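1,4-dihydroxy-2-naphthoyl-CoA hydrolase (Synechocystis sp., PDB 4K00) catalyses the specific hydrolysis of 1,4-dihydroxy-2-naphthoyl-CoA to 1,4-dihydroxy-2-naphthoate and CoA, a step of phylloquinone biosynthesis. Local coordinates at residues V13-A16 against D17-G20; H45-L48 against Q49-I52; F29-M32 against C33-Y37. All coordinates share one frame; numbering follows the deposited sequence.

Interaction 1: V13-A16 against D17-G20; sequences VYLA and DTDG
Asp17 turns its carboxylate back along the chain onto Tyr14. The amide of Tyr14 gives a nearly straight bond, 167°, to OD2, with 2.8 Å between Tyr14 N and Asp17 OD2. OD2 receives it on the anti lone pair, the one facing away from OD1. Asp17 CG sits anti to its own carbonyl carbon, beside the backbone N (chi1 -66°), and this carries the group back to Tyr14. Asp17 N also bonds to Tyr14 O at 2.9 Å.

The tightest point is Leu15 O, which accepts twice from Thr18. Thr18 OG1 reaches Leu15 O at 2.6 Å, in the carbonyl plane and on a lone pair. Thr18 N reaches the same Leu15 O at 2.9 Å, from above that plane. On the Val13 side the turn closes with carbon contacts, CG1 of Val13 lying 3.9 Å from both CB of Asp17 and CG2 of Thr18.

The outer side is looser. Ala16 and the Tyr14 ring make few contacts within the turn itself and are only partly exposed, since neighbouring subunits cover them in part. Tyr14 OH bonds to Tyr9 OH of the third subunit. The buried carboxylate of Asp17 is held further by a salt bridge from OD2 to Arg11 and a hydrogen bond that OD1 accepts from Gln28 NE2. Both should favour its charged form.

This short 3-10 turn lies between strand 6-12 and helix 26-43 of the hotdog fold. Asp19, the predicted active-site residue of this 4-hydroxybenzoyl-CoA thioesterase family member, follows two positions after Asp17.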
# COMPACT_ATOMS: atom_id res chain seq x y z
N VAL A 13 -4.05 -2.45 14.15
CA VAL A 13 -4.62 -2.64 12.83
C VAL A 13 -5.38 -1.37 12.45
O VAL A 13 -6.27 -0.92 13.17
CB VAL A 13 -5.56 -3.86 12.75
CG1 VAL A 13 -6.18 -3.95 11.37
CG2 VAL A 13 -4.81 -5.15 13.07
N TYR A 14 -5.00 -0.78 11.32
CA TYR A 14 -5.66 0.44 10.85
C TYR A 14 -6.62 0.08 9.74
O TYR A 14 -6.56 -1.01 9.20
CB TYR A 14 -4.64 1.45 10.34
CG TYR A 14 -3.64 1.85 11.39
CD1 TYR A 14 -4.04 2.60 12.48
CD2 TYR A 14 -2.32 1.44 11.32
CE1 TYR A 14 -3.14 2.97 13.45
CE2 TYR A 14 -1.42 1.80 12.29
CZ TYR A 14 -1.83 2.56 13.36
OH TYR A 14 -0.93 2.91 14.33
N LEU A 15 -7.51 1.01 9.40
CA LEU A 15 -8.52 0.73 8.39
C LEU A 15 -7.84 0.26 7.10
O LEU A 15 -8.29 -0.71 6.47
CB LEU A 15 -9.39 1.96 8.13
CG LEU A 15 -10.46 1.79 7.05
CD1 LEU A 15 -11.43 0.67 7.38
CD2 LEU A 15 -11.19 3.11 6.85
N ALA A 16 -6.75 0.92 6.73
CA ALA A 16 -6.05 0.60 5.47
C ALA A 16 -5.52 -0.84 5.43
O ALA A 16 -5.31 -1.39 4.35
CB ALA A 16 -4.89 1.57 5.25
N ASP A 17 -5.28 -1.44 6.60
CA ASP A 17 -4.77 -2.81 6.66
C ASP A 17 -5.84 -3.83 6.28
O ASP A 17 -5.53 -5.00 5.97
CB ASP A 17 -4.26 -3.14 8.06
CG ASP A 17 -3.05 -2.33 8.46
OD1 ASP A 17 -2.04 -2.38 7.74
OD2 ASP A 17 -3.09 -1.67 9.51
N THR A 18 -7.09 -3.40 6.32
CA THR A 18 -8.21 -4.32 6.11
C THR A 18 -8.71 -4.28 4.67
O THR A 18 -8.38 -3.37 3.92
CB THR A 18 -9.37 -4.01 7.07
OG1 THR A 18 -9.88 -2.69 6.83
CG2 THR A 18 -8.89 -4.12 8.52
N ASP A 19 -9.53 -5.26 4.29
CA ASP A 19 -10.08 -5.31 2.95
C ASP A 19 -11.59 -5.50 2.97
O ASP A 19 -12.20 -5.57 4.04
CB ASP A 19 -9.39 -6.41 2.13
CG ASP A 19 -9.71 -7.81 2.63
OD1 ASP A 19 -10.82 -8.05 3.16
OD2 ASP A 19 -8.85 -8.69 2.46
N GLY A 20 -12.18 -5.60 1.78
CA GLY A 20 -13.62 -5.61 1.64
C GLY A 20 -14.29 -6.84 2.20
O GLY A 20 -15.52 -6.92 2.25

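Interaction 2: H45-L48 against Q49-I52; sequences HLSL and QNII
Ser47 OG stands anti to its backbone N (chi1 171°), and Asn50 CG lies beside its own backbone N, anti to the carbonyl carbon (chi1 -71°). These two torsions bring the hydroxyl and the amide side chain together at the start of helix 48-54. Ser47 is the N-cap. Its OG accepts from Asn50 N at 3.0 Å, with an N-H...O angle of 153°. The Asn50 amide folds back over the same residue, placing its CG 3.5 Å from Ser47 CB. Gln49 CB packs against the hydroxyl from the next position, 3.6 Å from Ser47 OG. The far end of Gln49 turns elsewhere, and its NE2 bonds to Ser53 OG.

Leu48 starts the regular backbone pattern. Ile52 N bonds to Leu48 O at 3.1 Å. The CG1 branch of Ile52 lies beside that carbonyl, with Ile52 CG1 3.5 Å from Leu48 O. Ile51 does much the same one residue back, its CG1 lying 3.7 Å from Ser47 O.

The polar cap is on the outer face, where Asn50 is exposed. The Leu48 side chain leaves in another direction, inward, and packs on His34, Tyr37 and Leu41 of helix 26-43 and on Trp131 of helix 129-136. Two residues before the cap, His45 has a positive phi as the C-prime residue of the Schellman motif that ends helix 26-43.

The chemistry is that of a helix N-terminus. A first-turn N-H has no preceding helical carbonyl to meet, and the serine oxygen supplies the acceptor. Its lone pairs probably also offset the partial positive charge of this helix end.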
# COMPACT_ATOMS: atom_id res chain seq x y z
N HIS A 45 19.93 0.35 16.63
CA HIS A 45 20.61 1.48 15.98
C HIS A 45 21.25 1.11 14.64
O HIS A 45 22.33 1.59 14.31
CB HIS A 45 21.68 2.06 16.89
CG HIS A 45 21.25 2.22 18.31
ND1 HIS A 45 20.15 2.97 18.67
CD2 HIS A 45 21.75 1.71 19.46
CE1 HIS A 45 20.01 2.93 19.98
NE2 HIS A 45 20.96 2.17 20.48
N LEU A 46 20.58 0.26 13.89
CA LEU A 46 20.95 -0.03 12.51
C LEU A 46 19.95 0.61 11.56
O LEU A 46 18.86 0.96 11.97
CB LEU A 46 20.96 -1.55 12.28
CG LEU A 46 21.82 -2.31 13.30
CD1 LEU A 46 21.65 -3.81 13.16
CD2 LEU A 46 23.29 -1.92 13.15
N SER A 47 20.34 0.76 10.30
CA SER A 47 19.59 1.62 9.38
C SER A 47 19.66 1.03 7.98
O SER A 47 20.75 0.90 7.41
CB SER A 47 20.19 3.03 9.37
OG SER A 47 19.63 3.82 8.33
N LEU A 48 18.50 0.68 7.44
CA LEU A 48 18.38 0.32 6.03
C LEU A 48 18.77 1.48 5.14
O LEU A 48 19.44 1.29 4.12
CB LEU A 48 16.95 -0.09 5.71
CG LEU A 48 16.58 -1.51 6.10
CD1 LEU A 48 15.12 -1.78 5.75
CD2 LEU A 48 17.51 -2.51 5.42
N GLN A 49 18.36 2.68 5.54
CA GLN A 49 18.63 3.86 4.76
C GLN A 49 20.12 4.11 4.58
O GLN A 49 20.56 4.54 3.52
CB GLN A 49 17.98 5.09 5.39
CG GLN A 49 18.17 6.35 4.57
CD GLN A 49 17.50 6.28 3.20
OE1 GLN A 49 16.33 5.95 3.09
NE2 GLN A 49 18.24 6.60 2.15
N ASN A 50 20.91 3.88 5.63
CA ASN A 50 22.35 4.10 5.54
C ASN A 50 22.97 3.16 4.51
O ASN A 50 23.86 3.55 3.75
CB ASN A 50 23.01 3.92 6.91
CG ASN A 50 22.66 5.04 7.88
OD1 ASN A 50 21.85 5.93 7.59
ND2 ASN A 50 23.28 5.00 9.05
N ILE A 51 22.50 1.92 4.48
CA ILE A 51 22.96 0.97 3.48
C ILE A 51 22.67 1.51 2.09
O ILE A 51 23.55 1.53 1.23
CB ILE A 51 22.27 -0.40 3.64
CG1 ILE A 51 22.65 -1.05 4.97
CG2 ILE A 51 22.66 -1.33 2.50
CD1 ILE A 51 24.13 -1.30 5.14
N ILE A 52 21.44 1.95 1.87
CA ILE A 52 21.01 2.43 0.56
C ILE A 52 21.81 3.66 0.15
O ILE A 52 22.31 3.76 -0.97
CB ILE A 52 19.51 2.81 0.58
CG1 ILE A 52 18.65 1.55 0.74
CG2 ILE A 52 19.14 3.57 -0.69
CD1 ILE A 52 17.25 1.82 1.25

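Interaction 3: F29-M32 against C33-Y37; sequences FLQM and CHEAY
Gln31 and Glu35, one turn apart on helix 26-43, join their side chains by a hydrogen bond. Glu35 CG lies anti to the carbonyl carbon, beside the backbone N (chi1 -65°), and the chain beyond it is extended. Glu35 CB lies 3.5 Å from Met32 O. Glu35 CG is 3.3 Å from both Gln31 O and Gln31 NE2. Glu35 CD follows at 3.6 Å from Gln31 NE2. At the tip Glu35 OE2 accepts from Gln31 NE2 at 3.1 Å and 158°, using the anti lone pair. OE2 lies close to the plane of the amide, although the amide and carboxylate planes are 55° apart. Glu35 OE1 makes a salt bridge to Arg11 and a hydrogen bond with Tyr9 OH. Gln31 OE1 is hydrogen-bonded to Tyr25 OH of the fourth subunit. The carboxylate takes the NH2 end, which sets the amide's orientation. Were Glu35 replaced by an alanine, Arg11 would probably keep Asp17 but lose this second carboxylate, Tyr9 OH would lose a partner, and the Gln31 amide would be freer to turn.

Tyr37 CD2 lies over the centre of the His34 ring, 3.8 Å above its plane.

Phe29 and Cys33 pack on Ile98 of strand 91-100, and Phe29 and Leu30 on Ile66 of strand 57-68. Met32 and Ala36 meet Arg11 and Tyr9 of strand 6-12. Gln31, Leu30 and Glu35 also pack on neighbouring subunits. His34 meets Leu61 of strand 57-68, hydrogen-bonds Glu38 through ND1 and also meets Tyr25 and Phe26 of the fourth subunit. The central hotdog helix thus joins its sheet to the tetramer.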
# COMPACT_ATOMS: atom_id res chain seq x y z
N PHE A 29 -0.29 -8.47 6.70
CA PHE A 29 0.42 -9.21 7.73
C PHE A 29 1.92 -9.29 7.42
O PHE A 29 2.76 -9.15 8.32
CB PHE A 29 -0.15 -10.62 7.90
CG PHE A 29 -1.48 -10.68 8.63
CD1 PHE A 29 -1.58 -10.35 9.97
CD2 PHE A 29 -2.62 -11.12 7.97
CE1 PHE A 29 -2.78 -10.43 10.64
CE2 PHE A 29 -3.84 -11.21 8.64
CZ PHE A 29 -3.92 -10.87 9.98
N LEU A 30 2.27 -9.54 6.16
CA LEU A 30 3.67 -9.57 5.75
C LEU A 30 4.32 -8.21 5.90
O LEU A 30 5.50 -8.13 6.27
CB LEU A 30 3.83 -10.04 4.30
CG LEU A 30 4.13 -11.51 4.09
CD1 LEU A 30 4.26 -11.81 2.60
CD2 LEU A 30 5.38 -11.95 4.85
N GLN A 31 3.57 -7.14 5.59
CA GLN A 31 4.05 -5.77 5.82
C GLN A 31 4.39 -5.58 7.30
O GLN A 31 5.42 -5.00 7.65
CB GLN A 31 3.01 -4.75 5.32
CG GLN A 31 3.32 -3.28 5.60
CD GLN A 31 4.72 -2.90 5.20
OE1 GLN A 31 5.25 -3.41 4.21
NE2 GLN A 31 5.33 -2.01 5.97
N MET A 32 3.52 -6.07 8.19
CA MET A 32 3.73 -5.91 9.63
C MET A 32 4.98 -6.65 10.08
O MET A 32 5.69 -6.21 10.98
CB MET A 32 2.53 -6.43 10.41
CG MET A 32 1.24 -5.65 10.21
SD MET A 32 -0.16 -6.51 10.95
CE MET A 32 -1.52 -5.55 10.27
N CYS A 33 5.26 -7.78 9.43
CA CYS A 33 6.51 -8.52 9.68
C CYS A 33 7.73 -7.69 9.33
O CYS A 33 8.66 -7.58 10.12
CB CYS A 33 6.52 -9.83 8.90
SG CYS A 33 5.37 -11.06 9.54
N HIS A 34 7.74 -7.08 8.15
CA HIS A 34 8.86 -6.26 7.74
C HIS A 34 9.03 -5.07 8.68
O HIS A 34 10.15 -4.70 9.03
CB HIS A 34 8.73 -5.82 6.27
CG HIS A 34 10.03 -5.40 5.65
ND1 HIS A 34 10.60 -4.17 5.88
CD2 HIS A 34 10.88 -6.06 4.82
CE1 HIS A 34 11.74 -4.08 5.22
NE2 HIS A 34 11.93 -5.21 4.56
N GLU A 35 7.92 -4.49 9.12
CA GLU A 35 7.96 -3.41 10.12
C GLU A 35 8.61 -3.86 11.43
O GLU A 35 9.39 -3.11 12.03
CB GLU A 35 6.55 -2.89 10.42
CG GLU A 35 5.89 -2.20 9.24
CD GLU A 35 4.43 -1.87 9.50
OE1 GLU A 35 3.99 -1.88 10.68
OE2 GLU A 35 3.71 -1.59 8.52
N ALA A 36 8.30 -5.07 11.88
CA ALA A 36 8.91 -5.62 13.09
C ALA A 36 10.41 -5.71 12.92
O ALA A 36 11.19 -5.34 13.80
CB ALA A 36 8.34 -7.00 13.40
N TYR A 37 10.81 -6.21 11.75
CA TYR A 37 12.20 -6.27 11.36
C TYR A 37 12.82 -4.87 11.41
O TYR A 37 13.87 -4.67 12.02
CB TYR A 37 12.31 -6.93 9.98
CG TYR A 37 13.60 -6.69 9.21
CD1 TYR A 37 14.83 -7.07 9.72
CD2 TYR A 37 13.58 -6.08 7.96
CE1 TYR A 37 16.00 -6.85 9.01
CE2 TYR A 37 14.73 -5.87 7.23
CZ TYR A 37 15.95 -6.25 7.76
OH TYR A 37 17.10 -6.02 7.04

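Along the chain the order is interaction 1, interaction 3, interaction 2. Residues 13-20 lie in the loop between strand 6-12 and helix 26-43, residues 29-37 lie on that helix, and residues 45-52 lead into helix 48-54. Interaction 3 is the middle piece. Its centre is 15 Å from that of interaction 1 and 17 Å from that of interaction 2. It touches both, through Met32 against Asp17 and through His34 and Tyr37 against Leu48. Interactions 1 and 2 do not meet, their nearest atoms being about 17 Å apart. The long helix thus connects the loop bearing the predicted active-site Asp19 with the short second helix, all within one hotdog domain. Interactions 1 and 3 also both touch the third subunit.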